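Local structure of putative polyketide synthase (Streptomyces coelicolor, 1U0M) at residues Q62-E65 and D66-H70. The protein builds 1,3,6,8-tetrahydroxynaphthalene from five malonyl-CoA units by iterative condensation, followed by Claisen and aldol ring closures of the pentaketide. Residues are numbered along the deposited sequence; the frame is centred on the assembly and turned at random.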
ATOM      1  N   GLN A  62       1.595 -24.205  -5.896  1.00 33.60           N
ATOM      2  CA  GLN A  62       2.450 -25.104  -6.676  1.00 33.95           C
ATOM      3  C   GLN A  62       2.578 -26.465  -5.982  1.00 34.15           C
ATOM      4  O   GLN A  62       2.388 -26.568  -4.777  1.00 35.34           O
ATOM      5  CB  GLN A  62       3.860 -24.547  -6.816  1.00 34.76           C
ATOM      6  CG  GLN A  62       4.010 -23.091  -7.184  1.00 35.94           C
ATOM      7  CD  GLN A  62       5.469 -22.699  -7.158  1.00 35.70           C
ATOM      8  OE1 GLN A  62       6.187 -22.892  -8.133  1.00 37.89           O
ATOM      9  NE2 GLN A  62       5.927 -22.186  -6.026  1.00 37.70           N
ATOM     10  N   PRO A  63       2.935 -27.521  -6.733  1.00 35.12           N
ATOM     11  CA  PRO A  63       3.076 -28.840  -6.114  1.00 34.77           C
ATOM     12  C   PRO A  63       4.082 -28.681  -4.978  1.00 36.49           C
ATOM     13  O   PRO A  63       4.888 -27.756  -5.003  1.00 34.74           O
ATOM     14  CB  PRO A  63       3.617 -29.700  -7.251  1.00 35.56           C
ATOM     15  CG  PRO A  63       3.047 -28.990  -8.520  1.00 35.31           C
ATOM     16  CD  PRO A  63       3.305 -27.557  -8.165  1.00 35.73           C
ATOM     17  N   ILE A  64       4.055 -29.578  -3.995  1.00 36.22           N
ATOM     18  CA  ILE A  64       4.969 -29.456  -2.860  1.00 36.64           C
ATOM     19  C   ILE A  64       6.446 -29.487  -3.247  1.00 36.93           C
ATOM     20  O   ILE A  64       7.245 -28.751  -2.674  1.00 34.35           O
ATOM     21  CB  ILE A  64       4.687 -30.551  -1.781  1.00 35.41           C
ATOM     22  CG1 ILE A  64       5.606 -30.350  -0.574  1.00 34.89           C
ATOM     23  CG2 ILE A  64       4.886 -31.945  -2.370  1.00 35.29           C
ATOM     24  CD1 ILE A  64       5.372 -29.064   0.199  1.00 34.46           C
ATOM     25  N   GLU A  65       6.815 -30.320  -4.222  1.00 38.30           N
ATOM     26  CA  GLU A  65       8.220 -30.404  -4.630  1.00 41.27           C
ATOM     27  C   GLU A  65       8.737 -29.098  -5.245  1.00 40.58           C
ATOM     28  O   GLU A  65       9.931 -28.807  -5.168  1.00 40.63           O
ATOM     29  CB  GLU A  65       8.445 -31.532  -5.641  1.00 44.28           C
ATOM     30  CG  GLU A  65       7.927 -32.888  -5.225  1.00 50.36           C
ATOM     31  CD  GLU A  65       6.446 -33.061  -5.510  1.00 53.66           C
ATOM     32  OE1 GLU A  65       5.943 -34.181  -5.308  1.00 56.58           O
ATOM     33  OE2 GLU A  65       5.784 -32.089  -5.937  1.00 56.19           O
ATOM     34  N   ASP A  66       7.845 -28.320  -5.861  1.00 38.65           N
ATOM     35  CA  ASP A  66       8.254 -27.056  -6.472  1.00 38.29           C
ATOM     36  C   ASP A  66       8.290 -25.941  -5.425  1.00 36.49           C
ATOM     37  O   ASP A  66       9.158 -25.078  -5.470  1.00 35.14           O
ATOM     38  CB  ASP A  66       7.308 -26.650  -7.603  1.00 38.05           C
ATOM     39  CG  ASP A  66       7.238 -27.680  -8.716  1.00 40.31           C
ATOM     40  OD1 ASP A  66       8.291 -28.113  -9.221  1.00 45.15           O
ATOM     41  OD2 ASP A  66       6.118 -28.052  -9.103  1.00 42.85           O
ATOM     42  N   THR A  67       7.354 -25.960  -4.479  1.00 36.37           N
ATOM     43  CA  THR A  67       7.332 -24.928  -3.452  1.00 34.92           C
ATOM     44  C   THR A  67       8.490 -25.060  -2.479  1.00 33.98           C
ATOM     45  O   THR A  67       8.882 -24.082  -1.847  1.00 33.12           O
ATOM     46  CB  THR A  67       5.989 -24.900  -2.677  1.00 32.55           C
ATOM     47  OG1 THR A  67       6.235 -24.730  -1.273  1.00 36.34           O
ATOM     48  CG2 THR A  67       5.229 -26.115  -2.903  1.00 31.75           C
ATOM     49  N   LEU A  68       9.050 -26.263  -2.370  1.00 35.08           N
ATOM     50  CA  LEU A  68      10.192 -26.497  -1.482  1.00 34.39           C
ATOM     51  C   LEU A  68      11.486 -25.972  -2.113  1.00 35.82           C
ATOM     52  O   LEU A  68      12.468 -25.675  -1.429  1.00 33.42           O
ATOM     53  CB  LEU A  68      10.329 -27.983  -1.177  1.00 35.49           C
ATOM     54  CG  LEU A  68       9.321 -28.638  -0.228  1.00 35.89           C
ATOM     55  CD1 LEU A  68       9.605 -30.140  -0.182  1.00 38.16           C
ATOM     56  CD2 LEU A  68       9.420 -28.036   1.168  1.00 33.09           C
ATOM     57  N   GLU A  69      11.473 -25.849  -3.433  1.00 38.04           N
ATOM     58  CA  GLU A  69      12.625 -25.343  -4.165  1.00 38.14           C
ATOM     59  C   GLU A  69      12.579 -23.822  -4.201  1.00 36.64           C
ATOM     60  O   GLU A  69      11.506 -23.212  -4.168  1.00 35.85           O
ATOM     61  CB  GLU A  69      12.619 -25.873  -5.605  1.00 42.28           C
ATOM     62  CG  GLU A  69      12.703 -27.379  -5.719  1.00 49.58           C
ATOM     63  CD  GLU A  69      13.994 -27.941  -5.143  1.00 52.52           C
ATOM     64  OE1 GLU A  69      14.122 -29.186  -5.055  1.00 54.96           O
ATOM     65  OE2 GLU A  69      14.883 -27.140  -4.783  1.00 54.60           O
ATOM     66  N   HIS A  70      13.746 -23.201  -4.255  1.00 35.38           N
ATOM     67  CA  HIS A  70      13.780 -21.755  -4.339  1.00 38.08           C
ATOM     68  C   HIS A  70      14.526 -21.374  -5.612  1.00 37.60           C
ATOM     69  O   HIS A  70      15.754 -21.384  -5.648  1.00 37.90           O
ATOM     70  CB  HIS A  70      14.447 -21.142  -3.105  1.00 35.87           C
ATOM     71  CG  HIS A  70      14.221 -19.668  -2.981  1.00 36.80           C
ATOM     72  ND1 HIS A  70      14.207 -19.014  -1.769  1.00 35.00           N
ATOM     73  CD2 HIS A  70      14.024 -18.717  -3.925  1.00 38.11           C
ATOM     74  CE1 HIS A  70      14.012 -17.723  -1.970  1.00 35.21           C
ATOM     75  NE2 HIS A  70      13.899 -17.516  -3.271  1.00 39.29           N
TER
HETATM   76  O   HOH W   1       8.906 -21.808  -5.305  1.00 37.23           O
HETATM   77  O   HOH W   2      12.104 -30.330  -4.086  1.00 44.91           O
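With chi1 at -177°, I64 swings CG1 away from its own backbone N and alongside L68, and chi2 (65°) turns CD1 onto the leucine; L68 holds CG anti to its carbonyl carbon and CD1 anti to CA. I64 CD1 thus comes to 4.0 Å from L68 CG, one turn further on, the two branched chains meeting at a slant. The backbone beneath them is tied by L68 N to I64 O at 3.1 Å, with a bent N-H...O angle of 139° and the donor tilted from the carbonyl plane. This is the single turn of helix 64-67, a short surface helix of the N-terminal half of the thiolase fold, with P63 at its N-cap position. T67 N reaches P63 O at 3.1 Å, whereas D66 N makes a weak bond to that oxygen, whose position is less certain. On the flank of the turn, the D66 carboxylate lies against the P63 ring, D66 OD2 being 3.0 Å from P63 CD and 3.3 Å from P63 CG. Q62, extended beyond CG, runs past D66 CB, and its NE2 donates to a water that can donate in turn to E69 O. A second water donates to E65 O at 2.9 Å; its approach to E69 OE1 is doubtfully short. Replacing L68 by an alanine would probably cost I64 CD1 its contact with the leucine branch and open a gap beside I64 O. I64 also packs on I24 and L32, while L68 touches R36, which seats the turn against strand 22-25 and helix 26-37; Q62 touches V79 of helix 73-99.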